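Local coordinates for aryl esterase (Mycobacterium smegmatis, PDB 2Q0Q), which hydrolyses aryl esters and also transfers acyl groups to alcohols in water, as an oligomeric esterase of the SGNH hydrolase family, at residues G[14-19]-G[23-28]; G[40-45]-G[207-212]; G[59-62]-G[68-71]; G[93-98]-G[105-110]; G[148-153]-G[190-195]. All blocks are in the same frame, centred on the assembly; numbering follows the deposited sequence.

In the fold
From the N terminus, contact 1 folds the loop that follows helix 11-14 back on itself. Contact 2 then opens at the end of helix 34-42 and closes only on helix 198-215, so contacts 3, 4 and 5 all fall within its span. Contact 3 is a short closure at the start of helix 70-81. Contact 4 joins the loop after strand 86-90 to helix 104-119, and it touches contact 3. Contact 5 sets helix 148-153 against the loop before helix 198-215. It touches contact 1 through Trp16 and His195, and contacts 4 and 5 share a sulfate. No contacts cross along the chain.

Contact 1: G[14-19]-G[23-28]; sequences WGWVPV and APTERF
Arg27 lays its side chain across one face of the Trp14 indole. The Arg27 guanidinium stacks flat on the Trp14 ring, centres 4.1 Å apart and planes at 16°. The extended chain from CG to NE brings CD over the five-membered ring as a CH-pi contact. Arg27 NE donates to Trp14 O at 2.9 Å, tilted out of the carbonyl plane. At this end the contact is wetter: a water accepts from Arg27 NH2 and donates to Trp14 O. Trp14 NE1 is hydrogen-bonded to Leu82 O of the second subunit. The middle is tight. Phe28 N donates to Gly15 O at 2.8 Å, and Val17 N to Glu26 O at 3.1 Å. Trp16 and Arg27 form a single beta bridge in a long loop of this SGNH-type fold, where Trp16 also stacks on His195. Thr25 grips two neighbours. Thr25 OG1 stands opposite the backbone N (chi1 -161°) and donates to a lone pair of Val17 O at 2.6 Å. The same rotation puts Thr25 CG2 over the Trp16 ring, 3.4 Å from the centroid of its five-membered part. Ala23 CB meets that ring at its edge. Val17 CG2 sits over the centre of the Phe28 ring, 3.7 Å from its centroid, while Pro18 CD meets CZ of Phe28 at 3.9 Å. Glu26 points away from 14-19, and its OE2 is hydrogen-bonded to Thr128 OG1 of the second subunit.

Contact 2: G[40-45]-G[207-212]; sequences QQLGAD and ALAEQV
Leu42 reaches from the last turn of helix 34-42 into helix 198-215, where it meets Ala209 and Val212. Leu42 CA and Ala209 CA, 5.9 Å apart, are the nearest CA pair across the contact. CB of Leu42 leaves the helix in the direction of the other segment. CG is anti to the carbonyl carbon, chi1 -76°, and this carries the branch across to the facing helix. CB and CG themselves stay more than 4.2 Å from any atom of 207-212, so the two methyls do the touching. Leu42 CD1 packs on Val212 CG1 at 3.8 Å. Leu42 CD2 rests against Ala209 O at 3.7 Å and also meets Val212 CG1, at 3.9 Å. The Leu42 and Val212 side chains cross at about a right angle, and CG1 of the valine meets both leucine methyls. One turn earlier on helix 198-215, Ala209 CB packs on Gln41 CB, 3.6 Å away. Gln41 bends at chi2 (-71°), and its side chain touches Arg202 and Val206 of helix 198-215. No hydrogen bond joins the two segments. Around them the apolar layer continues: Ala209 and Val212 also touch Leu38, and Val212 reaches Leu86 and Ile88 of strand 86-90. Gly43, just past helix 34-42, is the first residue to leave helical angles, with positive phi. Two helices packed together against one face of a parallel sheet are typical of the three-layer alpha/beta/alpha fold of SGNH hydrolases.

Contact 3: G[59-62]-G[68-71]; sequences NIDD and LNGA
Asn69 and Asp61 are joined by a direct hydrogen bond. Asn69 ND2 donates to Asp61 OD1 at 3.0 Å, with a nearly straight angle of 168° at the hydrogen. The acceptor lies in the amide plane, but the donor comes from above the carboxylate, and the two planes are 64° apart. The Asn69 side chain leaves CA opposite the backbone N (chi1 -176°). This swings the amide over the 59-62 backbone, where Asn69 OD1 comes 3.2 Å from Asn59 CA. Water makes two further links. One bridges Asn59 O and Asn69 ND2. The other accepts from both Asp62 N, at 2.9 Å, and Leu68 N, at 3.1 Å, and so ties the two backbones together. Carbon-to-carbon contacts lie at the two ends. Asn59 CB meets Ala71 CB at 3.6 Å. Asp62 and Leu68 lie side by side and point the same way, with CB of the aspartate 3.7 Å from CD1 of the leucine. The carboxylate of Asp62 turns elsewhere, to Thr64 and Tyr99, and the amide oxygen of Asn59 accepts from Arg102. Asn69 is also the N-cap of the following helix, where its OD1 makes a weak bond to Ser72 N. The loop after strand 46-52 is thus fastened to the first turn of helix 70-81, and Asn59 and Ala71 both pack on Val113 of helix 104-119.

Contact 4: G[93-98]-G[105-110]; sequences TNDTKA and LDIALG. With SO4 (sulfate ion), chain U.
Thr93 O is gripped by two donors from Thr96. Thr96 OG1 donates a hydrogen bond to Thr93 O at 2.7 Å, in the carbonyl plane, and Thr96 N another at 3.0 Å. This closes the 3-10 turn 94-96 and fixes the rotation of Thr96. Thr96 CG2 is then set against CD1 of Ile107, 3.6 Å away. Ile107 also meets Asp95. Ile107 CG1 lies 3.4 Å from Asp95 CB, and the two side chains run past each other in opposite directions. CD1 reaches the same CB, so Ile107 CD1 touches both Asp95 and Thr96. The Asp95 carboxylate is held from outside: OD2 makes a salt bridge to Arg102 and accepts from Thr58. On the far side of the turn, Asn94 ND2 donates to sulfate O2 at 2.9 Å and Lys97 NZ to O3 at 3.1 Å. Ser11, Ala55 and His195 also bind this ion. Its place is consistent with the active-site pocket of an SGNH hydrolase, in which an asparagine commonly lines the oxyanion hole. The turn follows strand 86-90 and packs on helix 104-119, while Ile107 also touches Leu164 and Tyr168 of helix 164-175.

Contact 5: G[148-153]-G[190-195]; sequences PWFQLI and GVDGIH. With SO4 (sulfate ion), chain U.
Residues 190-193 form a type I beta turn, closed by Gly193 N to Gly190 O, and face helix 148-153 with Phe150 nearest Asp192, their CA atoms 8.0 Å apart. The loop carries His195 and Asp192, which with Ser11 have the geometry of a Ser-His-Asp triad and are probably the catalytic triad of this SGNH hydrolase. Phe150 is the side chain that crosses from the helix. Ile194 CD1 lies over one face of its ring. CE1 of Phe150 approaches Asp192 OD2 at 4.0 Å, with the ring nearly perpendicular to the carboxylate. Phe150 CZ is 4.4 Å from His195 CE1. Phe174 of the third subunit meets the Phe150 ring edge-to-face. Asp192 OD1 accepts from two backbone nitrogens, Ile194 N at 2.8 Å and His195 N at 2.9 Å. The first makes an Asx turn. Together they hold the carboxylate in place, and chi1 of Asp192 (64°) sets it between the backbone N and the carbonyl carbon. Asp192 OD2 then accepts a hydrogen bond from His195 ND1 at 2.6 Å, with an angle of 175° at the hydrogen. Ile194 CG2 lies over one face of the imidazole. At the ring's edge, His195 NE2 donates to sulfate O4 at 2.8 Å.

Contact 1: G[14-19]-G[23-28]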
# COMPACT_ATOMS: atom_id res chain seq x y z
N TRP G 14 29.28 13.23 6.30
CA TRP G 14 29.26 14.33 5.31
C TRP G 14 30.21 15.46 5.67
O TRP G 14 30.92 15.97 4.80
CB TRP G 14 27.84 14.91 5.17
CG TRP G 14 27.70 15.92 4.06
CD1 TRP G 14 27.75 15.69 2.72
CD2 TRP G 14 27.47 17.32 4.22
NE1 TRP G 14 27.58 16.85 2.03
CE2 TRP G 14 27.38 17.87 2.92
CE3 TRP G 14 27.33 18.16 5.32
CZ2 TRP G 14 27.17 19.24 2.70
CZ3 TRP G 14 27.10 19.52 5.10
CH2 TRP G 14 27.02 20.04 3.79
N GLY G 15 30.18 15.86 6.93
CA GLY G 15 31.07 16.90 7.42
C GLY G 15 30.33 18.19 7.70
O GLY G 15 30.74 19.24 7.27
N TRP G 16 29.24 18.10 8.47
CA TRP G 16 28.42 19.26 8.81
C TRP G 16 29.19 20.16 9.76
O TRP G 16 29.58 19.73 10.85
CB TRP G 16 27.11 18.78 9.46
CG TRP G 16 26.20 19.83 10.00
CD1 TRP G 16 26.41 20.66 11.08
CD2 TRP G 16 24.88 20.10 9.55
NE1 TRP G 16 25.31 21.44 11.31
CE2 TRP G 16 24.35 21.13 10.38
CE3 TRP G 16 24.09 19.60 8.50
CZ2 TRP G 16 23.08 21.64 10.21
CZ3 TRP G 16 22.83 20.12 8.33
CH2 TRP G 16 22.33 21.14 9.18
N VAL G 17 29.38 21.42 9.38
CA VAL G 17 30.01 22.40 10.29
C VAL G 17 29.02 22.90 11.32
O VAL G 17 28.04 23.56 10.98
CB VAL G 17 30.61 23.57 9.51
CG1 VAL G 17 31.18 24.61 10.45
CG2 VAL G 17 31.68 23.05 8.57
N PRO G 18 29.30 22.63 12.61
CA PRO G 18 28.38 23.09 13.65
C PRO G 18 28.31 24.62 13.70
O PRO G 18 29.33 25.28 13.62
CB PRO G 18 28.97 22.52 14.95
CG PRO G 18 30.35 22.09 14.62
CD PRO G 18 30.47 21.92 13.15
N VAL G 19 27.10 25.16 13.82
CA VAL G 19 26.92 26.61 13.89
C VAL G 19 26.03 26.92 15.08
O VAL G 19 25.19 26.10 15.43
CB VAL G 19 26.33 27.17 12.56
CG1 VAL G 19 27.37 27.14 11.44
CG2 VAL G 19 25.08 26.40 12.09
N ALA G 23 21.13 25.97 11.85
CA ALA G 23 21.21 25.74 10.40
C ALA G 23 20.85 27.07 9.74
O ALA G 23 20.23 27.92 10.39
CB ALA G 23 20.23 24.64 9.98
N PRO G 24 21.24 27.27 8.47
CA PRO G 24 21.99 26.35 7.58
C PRO G 24 23.51 26.43 7.75
O PRO G 24 24.05 27.31 8.45
CB PRO G 24 21.61 26.86 6.19
CG PRO G 24 21.49 28.32 6.39
CD PRO G 24 20.90 28.52 7.77
N THR G 25 24.21 25.51 7.09
CA THR G 25 25.64 25.43 7.20
C THR G 25 26.30 24.94 5.92
O THR G 25 25.67 24.87 4.85
CB THR G 25 26.06 24.53 8.40
OG1 THR G 25 27.43 24.81 8.76
CG2 THR G 25 25.89 23.02 8.09
N GLU G 26 27.59 24.65 6.04
CA GLU G 26 28.41 24.21 4.92
C GLU G 26 29.19 22.97 5.31
O GLU G 26 29.09 22.48 6.46
CB GLU G 26 29.34 25.34 4.44
CG GLU G 26 28.62 26.57 3.88
CD GLU G 26 28.18 27.58 4.96
OE1 GLU G 26 28.93 27.82 5.94
OE2 GLU G 26 27.07 28.16 4.81
N ARG G 27 29.91 22.42 4.33
CA ARG G 27 30.68 21.22 4.51
C ARG G 27 32.10 21.54 4.96
O ARG G 27 32.73 22.45 4.44
CB ARG G 27 30.75 20.47 3.19
CG ARG G 27 31.06 19.03 3.31
CD ARG G 27 30.81 18.34 1.97
NE ARG G 27 31.09 16.91 2.07
CZ ARG G 27 30.96 16.03 1.08
NH1 ARG G 27 30.55 16.40 -0.14
NH2 ARG G 27 31.27 14.76 1.32
N PHE G 28 32.60 20.78 5.91
CA PHE G 28 34.02 20.84 6.27
C PHE G 28 34.85 20.61 5.00
O PHE G 28 34.47 19.80 4.15
CB PHE G 28 34.37 19.77 7.32
CG PHE G 28 34.17 20.23 8.77
CD1 PHE G 28 34.86 21.33 9.28
CD2 PHE G 28 33.31 19.54 9.61
CE1 PHE G 28 34.69 21.73 10.61
CE2 PHE G 28 33.14 19.93 10.94
CZ PHE G 28 33.82 21.04 11.43
O HOH W 1 32.49 13.35 3.57

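Contact 2: G[40-45]-G[207-212]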
# COMPACT_ATOMS: atom_id res chain seq x y z
N GLN G 40 44.08 10.83 3.62
CA GLN G 40 45.45 11.34 3.83
C GLN G 40 46.30 10.32 4.56
O GLN G 40 47.42 10.00 4.15
CB GLN G 40 45.47 12.59 4.73
CG GLN G 40 44.97 13.90 4.15
CD GLN G 40 44.80 14.97 5.26
OE1 GLN G 40 45.65 15.09 6.15
NE2 GLN G 40 43.71 15.72 5.20
N GLN G 41 45.76 9.86 5.68
CA GLN G 41 46.49 8.98 6.58
C GLN G 41 46.76 7.63 5.92
O GLN G 41 47.82 7.05 6.12
CB GLN G 41 45.73 8.80 7.89
CG GLN G 41 45.69 10.06 8.75
CD GLN G 41 47.03 10.40 9.37
OE1 GLN G 41 47.62 9.59 10.08
NE2 GLN G 41 47.51 11.60 9.10
N LEU G 42 45.81 7.14 5.14
CA LEU G 42 45.95 5.84 4.50
C LEU G 42 46.89 5.89 3.30
O LEU G 42 47.68 4.98 3.07
CB LEU G 42 44.58 5.32 4.08
CG LEU G 42 43.69 4.78 5.18
CD1 LEU G 42 42.28 4.51 4.65
CD2 LEU G 42 44.33 3.54 5.83
N GLY G 43 46.79 6.96 2.52
CA GLY G 43 47.67 7.17 1.37
C GLY G 43 47.19 6.46 0.13
O GLY G 43 46.08 5.93 0.08
N ALA G 44 48.06 6.46 -0.88
CA ALA G 44 47.68 6.08 -2.23
C ALA G 44 47.41 4.58 -2.45
O ALA G 44 46.88 4.20 -3.50
CB ALA G 44 48.73 6.59 -3.22
N ASP G 45 47.76 3.73 -1.48
CA ASP G 45 47.36 2.32 -1.54
C ASP G 45 45.86 2.14 -1.24
O ASP G 45 45.33 1.04 -1.41
CB ASP G 45 48.19 1.44 -0.60
CG ASP G 45 49.59 1.13 -1.14
OD1 ASP G 45 49.83 1.29 -2.35
OD2 ASP G 45 50.45 0.72 -0.32
N ALA G 207 42.26 7.53 13.96
CA ALA G 207 41.95 6.28 14.64
C ALA G 207 41.43 5.27 13.64
O ALA G 207 41.81 4.11 13.70
CB ALA G 207 40.91 6.53 15.68
N LEU G 208 40.53 5.73 12.76
CA LEU G 208 39.96 4.84 11.74
C LEU G 208 40.99 4.39 10.71
O LEU G 208 40.86 3.29 10.13
CB LEU G 208 38.74 5.48 11.06
CG LEU G 208 37.45 5.55 11.89
CD1 LEU G 208 36.38 6.45 11.24
CD2 LEU G 208 36.88 4.15 12.20
N ALA G 209 41.97 5.25 10.41
CA ALA G 209 43.06 4.86 9.50
C ALA G 209 43.74 3.61 10.07
O ALA G 209 43.97 2.64 9.35
CB ALA G 209 44.04 6.00 9.35
N GLU G 210 44.04 3.60 11.37
CA GLU G 210 44.60 2.40 11.98
C GLU G 210 43.65 1.19 11.87
O GLU G 210 44.07 0.07 11.60
CB GLU G 210 44.96 2.71 13.46
CG GLU G 210 45.61 1.55 14.20
CD GLU G 210 44.60 0.60 14.87
OE1 GLU G 210 43.45 1.05 15.17
OE2 GLU G 210 44.96 -0.64 14.94
N GLN G 211 42.36 1.44 12.08
CA GLN G 211 41.38 0.37 12.01
C GLN G 211 41.35 -0.23 10.60
O GLN G 211 41.36 -1.45 10.47
CB GLN G 211 40.00 0.91 12.37
CG GLN G 211 39.87 1.25 13.84
CD GLN G 211 39.68 0.01 14.66
OE1 GLN G 211 38.63 -0.64 14.56
NE2 GLN G 211 40.71 -0.37 15.42
N VAL G 212 41.31 0.63 9.58
CA VAL G 212 41.31 0.17 8.18
C VAL G 212 42.53 -0.67 7.85
O VAL G 212 42.40 -1.76 7.28
CB VAL G 212 41.24 1.36 7.22
CG1 VAL G 212 41.51 0.91 5.76
CG2 VAL G 212 39.86 2.00 7.30

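Contact 3: G[59-62]-G[68-71]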
# COMPACT_ATOMS: atom_id res chain seq x y z
N ASN G 59 17.52 2.85 9.27
CA ASN G 59 16.51 2.22 8.41
C ASN G 59 15.09 2.69 8.68
O ASN G 59 14.12 1.92 8.50
CB ASN G 59 16.59 0.70 8.56
CG ASN G 59 15.90 0.18 9.82
OD1 ASN G 59 15.89 0.85 10.86
ND2 ASN G 59 15.35 -1.04 9.73
N ILE G 60 14.93 3.94 9.09
CA ILE G 60 13.60 4.45 9.37
C ILE G 60 13.35 5.70 8.54
O ILE G 60 14.18 6.61 8.50
CB ILE G 60 13.37 4.64 10.91
CG1 ILE G 60 11.98 5.22 11.19
CG2 ILE G 60 14.43 5.51 11.55
CD1 ILE G 60 11.49 4.95 12.58
N ASP G 61 12.20 5.72 7.88
CA ASP G 61 11.77 6.89 7.12
C ASP G 61 11.60 8.10 8.03
O ASP G 61 10.94 8.03 9.07
CB ASP G 61 10.43 6.60 6.44
CG ASP G 61 10.55 5.55 5.32
OD1 ASP G 61 11.68 5.31 4.83
OD2 ASP G 61 9.52 4.96 4.95
N ASP G 62 12.18 9.22 7.63
CA ASP G 62 11.96 10.48 8.35
C ASP G 62 10.72 11.13 7.75
O ASP G 62 10.63 11.29 6.51
CB ASP G 62 13.20 11.39 8.26
CG ASP G 62 13.09 12.62 9.15
OD1 ASP G 62 12.10 13.35 9.01
OD2 ASP G 62 14.00 12.89 9.99
N LEU G 68 16.05 10.03 3.69
CA LEU G 68 16.94 9.78 4.84
C LEU G 68 17.05 8.35 5.38
O LEU G 68 17.77 8.13 6.36
CB LEU G 68 16.54 10.74 5.96
CG LEU G 68 16.52 12.22 5.55
CD1 LEU G 68 16.10 13.09 6.75
CD2 LEU G 68 17.86 12.63 4.95
N ASN G 69 16.35 7.38 4.78
CA ASN G 69 16.43 5.99 5.21
C ASN G 69 17.70 5.32 4.67
O ASN G 69 17.79 5.02 3.45
CB ASN G 69 15.18 5.25 4.75
CG ASN G 69 15.11 3.80 5.24
OD1 ASN G 69 16.13 3.12 5.37
ND2 ASN G 69 13.90 3.33 5.49
N GLY G 70 18.67 5.07 5.56
CA GLY G 70 19.96 4.54 5.13
C GLY G 70 19.83 3.22 4.40
O GLY G 70 20.41 3.04 3.32
N ALA G 71 18.99 2.33 4.92
CA ALA G 71 18.82 0.98 4.34
C ALA G 71 18.13 1.01 2.98
O ALA G 71 18.21 0.03 2.25
CB ALA G 71 18.03 0.09 5.28
O HOH W 2 13.76 0.41 5.98
O HOH W 3 13.36 9.18 5.00

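Contact 4: G[93-98]-G[105-110]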
# COMPACT_ATOMS: atom_id res chain seq x y z
N THR G 93 22.86 8.17 15.34
CA THR G 93 22.57 9.45 16.01
C THR G 93 21.16 9.94 15.69
O THR G 93 20.38 10.30 16.57
CB THR G 93 23.59 10.53 15.61
OG1 THR G 93 24.91 10.09 15.92
CG2 THR G 93 23.30 11.83 16.32
N ASN G 94 20.81 9.93 14.41
CA ASN G 94 19.52 10.49 14.01
C ASN G 94 18.33 9.67 14.45
O ASN G 94 17.26 10.21 14.74
CB ASN G 94 19.53 10.84 12.53
CG ASN G 94 20.53 11.96 12.23
OD1 ASN G 94 20.68 12.89 13.04
ND2 ASN G 94 21.27 11.84 11.14
N ASP G 95 18.51 8.36 14.55
CA ASP G 95 17.50 7.48 15.12
C ASP G 95 17.09 7.87 16.54
O ASP G 95 16.01 7.49 16.98
CB ASP G 95 18.00 6.04 15.17
CG ASP G 95 18.31 5.46 13.80
OD1 ASP G 95 19.13 6.03 13.04
OD2 ASP G 95 17.77 4.38 13.51
N THR G 96 17.98 8.58 17.26
CA THR G 96 17.68 8.99 18.64
C THR G 96 16.86 10.27 18.73
O THR G 96 16.58 10.72 19.84
CB THR G 96 18.93 9.19 19.53
OG1 THR G 96 19.58 10.42 19.19
CG2 THR G 96 19.89 7.99 19.44
N LYS G 97 16.49 10.87 17.59
CA LYS G 97 15.57 11.99 17.62
C LYS G 97 14.25 11.55 18.25
O LYS G 97 13.79 10.43 18.04
CB LYS G 97 15.35 12.58 16.24
CG LYS G 97 16.60 13.29 15.68
CD LYS G 97 16.40 13.66 14.23
CE LYS G 97 17.60 14.40 13.73
NZ LYS G 97 17.55 14.70 12.27
N ALA G 98 13.65 12.46 19.02
CA ALA G 98 12.48 12.13 19.87
C ALA G 98 11.30 11.58 19.09
O ALA G 98 10.60 10.69 19.57
CB ALA G 98 12.03 13.36 20.69
N LEU G 105 17.98 -0.57 21.31
CA LEU G 105 17.76 -1.86 20.65
C LEU G 105 17.17 -1.67 19.24
O LEU G 105 17.63 -2.31 18.28
CB LEU G 105 16.81 -2.75 21.43
CG LEU G 105 16.34 -3.99 20.66
CD1 LEU G 105 17.53 -4.88 20.28
CD2 LEU G 105 15.31 -4.76 21.47
N ASP G 106 16.17 -0.80 19.12
CA ASP G 106 15.57 -0.53 17.79
C ASP G 106 16.63 -0.04 16.80
O ASP G 106 16.66 -0.43 15.63
CB ASP G 106 14.49 0.53 17.84
CG ASP G 106 13.28 0.12 18.64
OD1 ASP G 106 12.95 -1.09 18.68
OD2 ASP G 106 12.65 1.05 19.22
N ILE G 107 17.52 0.81 17.31
CA ILE G 107 18.58 1.39 16.48
C ILE G 107 19.59 0.31 16.11
O ILE G 107 20.04 0.24 15.00
CB ILE G 107 19.26 2.57 17.24
CG1 ILE G 107 18.20 3.62 17.57
CG2 ILE G 107 20.40 3.18 16.42
CD1 ILE G 107 18.71 4.79 18.33
N ALA G 108 19.96 -0.53 17.08
CA ALA G 108 20.88 -1.62 16.78
C ALA G 108 20.31 -2.55 15.69
O ALA G 108 21.03 -3.03 14.82
CB ALA G 108 21.22 -2.41 18.06
N LEU G 109 19.01 -2.80 15.77
CA LEU G 109 18.35 -3.62 14.76
C LEU G 109 18.41 -2.97 13.36
O LEU G 109 18.64 -3.67 12.37
CB LEU G 109 16.92 -3.93 15.19
CG LEU G 109 16.81 -4.97 16.32
CD1 LEU G 109 15.48 -4.83 17.03
CD2 LEU G 109 17.00 -6.38 15.80
N GLY G 110 18.24 -1.65 13.29
CA GLY G 110 18.42 -0.93 12.03
C GLY G 110 19.84 -1.07 11.52
O GLY G 110 20.06 -1.32 10.35
S SO4 U . 21.72 15.54 11.51
O1 SO4 U . 21.76 15.30 13.00
O2 SO4 U . 22.43 14.44 10.82
O3 SO4 U . 20.30 15.76 11.17
O4 SO4 U . 22.47 16.76 11.22

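Contact 5: G[148-153]-G[190-195]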
# COMPACT_ATOMS: atom_id res chain seq x y z
N PRO G 148 17.19 25.85 20.73
CA PRO G 148 15.94 25.22 21.20
C PRO G 148 15.33 24.20 20.26
O PRO G 148 14.67 23.27 20.73
CB PRO G 148 14.99 26.41 21.40
CG PRO G 148 15.56 27.51 20.52
CD PRO G 148 17.05 27.32 20.63
N TRP G 149 15.49 24.39 18.94
CA TRP G 149 14.94 23.43 17.98
C TRP G 149 15.71 22.13 18.04
O TRP G 149 15.10 21.07 18.08
CB TRP G 149 14.93 23.95 16.52
CG TRP G 149 14.33 22.92 15.60
CD1 TRP G 149 14.97 22.22 14.62
CD2 TRP G 149 12.98 22.45 15.62
NE1 TRP G 149 14.11 21.33 14.03
CE2 TRP G 149 12.87 21.45 14.63
CE3 TRP G 149 11.86 22.74 16.41
CZ2 TRP G 149 11.68 20.77 14.37
CZ3 TRP G 149 10.66 22.06 16.14
CH2 TRP G 149 10.60 21.09 15.16
N PHE G 150 17.03 22.19 18.05
CA PHE G 150 17.82 20.97 18.29
C PHE G 150 17.49 20.33 19.64
O PHE G 150 17.32 19.12 19.73
CB PHE G 150 19.32 21.21 18.21
CG PHE G 150 19.91 21.21 16.81
CD1 PHE G 150 20.94 22.10 16.52
CD2 PHE G 150 19.48 20.32 15.80
CE1 PHE G 150 21.54 22.12 15.28
CE2 PHE G 150 20.09 20.34 14.56
CZ PHE G 150 21.12 21.25 14.30
N GLN G 151 17.41 21.12 20.71
CA GLN G 151 17.01 20.56 21.99
C GLN G 151 15.69 19.77 21.89
O GLN G 151 15.56 18.72 22.50
CB GLN G 151 16.85 21.67 23.04
CG GLN G 151 18.11 22.37 23.44
CD GLN G 151 17.89 23.34 24.61
OE1 GLN G 151 17.45 22.93 25.70
NE2 GLN G 151 18.22 24.61 24.42
N LEU G 152 14.74 20.28 21.11
CA LEU G 152 13.41 19.67 20.98
C LEU G 152 13.49 18.36 20.22
O LEU G 152 13.01 17.32 20.72
CB LEU G 152 12.42 20.59 20.27
CG LEU G 152 11.75 21.62 21.19
CD1 LEU G 152 11.28 22.86 20.44
CD2 LEU G 152 10.60 20.97 21.98
N ILE G 153 14.08 18.38 19.02
CA ILE G 153 14.06 17.17 18.18
C ILE G 153 14.91 16.04 18.77
O ILE G 153 14.66 14.85 18.52
CB ILE G 153 14.46 17.42 16.70
CG1 ILE G 153 15.92 17.83 16.56
CG2 ILE G 153 13.56 18.48 16.06
CD1 ILE G 153 16.42 17.90 15.14
N GLY G 190 31.21 19.88 19.03
CA GLY G 190 30.72 20.98 18.22
C GLY G 190 29.82 21.85 19.08
O GLY G 190 29.14 21.35 19.97
N VAL G 191 29.78 23.14 18.77
CA VAL G 191 29.01 24.12 19.56
C VAL G 191 27.50 23.81 19.59
O VAL G 191 26.78 24.24 20.50
CB VAL G 191 29.27 25.56 19.02
CG1 VAL G 191 28.56 25.79 17.68
CG2 VAL G 191 28.89 26.59 20.02
N ASP G 192 27.01 23.05 18.62
CA ASP G 192 25.59 22.72 18.60
C ASP G 192 25.24 21.49 19.42
O ASP G 192 24.05 21.19 19.59
CB ASP G 192 25.11 22.59 17.17
CG ASP G 192 25.77 21.43 16.41
OD1 ASP G 192 26.55 20.65 17.02
OD2 ASP G 192 25.49 21.33 15.20
N GLY G 193 26.25 20.79 19.94
CA GLY G 193 26.05 19.60 20.80
C GLY G 193 25.80 18.32 20.01
O GLY G 193 25.55 17.26 20.60
N ILE G 194 25.88 18.44 18.68
CA ILE G 194 25.58 17.34 17.79
C ILE G 194 26.75 16.99 16.88
O ILE G 194 27.10 15.82 16.72
CB ILE G 194 24.34 17.68 16.89
CG1 ILE G 194 23.12 18.05 17.74
CG2 ILE G 194 24.06 16.51 15.91
CD1 ILE G 194 22.01 18.75 16.96
N HIS G 195 27.34 18.01 16.25
CA HIS G 195 28.32 17.79 15.20
C HIS G 195 29.75 17.97 15.72
O HIS G 195 29.95 18.25 16.91
CB HIS G 195 27.98 18.66 13.98
CG HIS G 195 26.62 18.39 13.43
ND1 HIS G 195 25.52 19.15 13.76
CD2 HIS G 195 26.15 17.39 12.63
CE1 HIS G 195 24.44 18.66 13.16
NE2 HIS G 195 24.80 17.59 12.47
S SO4 U . 21.72 15.54 11.51
O1 SO4 U . 21.76 15.30 13.00
O2 SO4 U . 22.43 14.44 10.82
O3 SO4 U . 20.30 15.76 11.17
O4 SO4 U . 22.47 16.76 11.22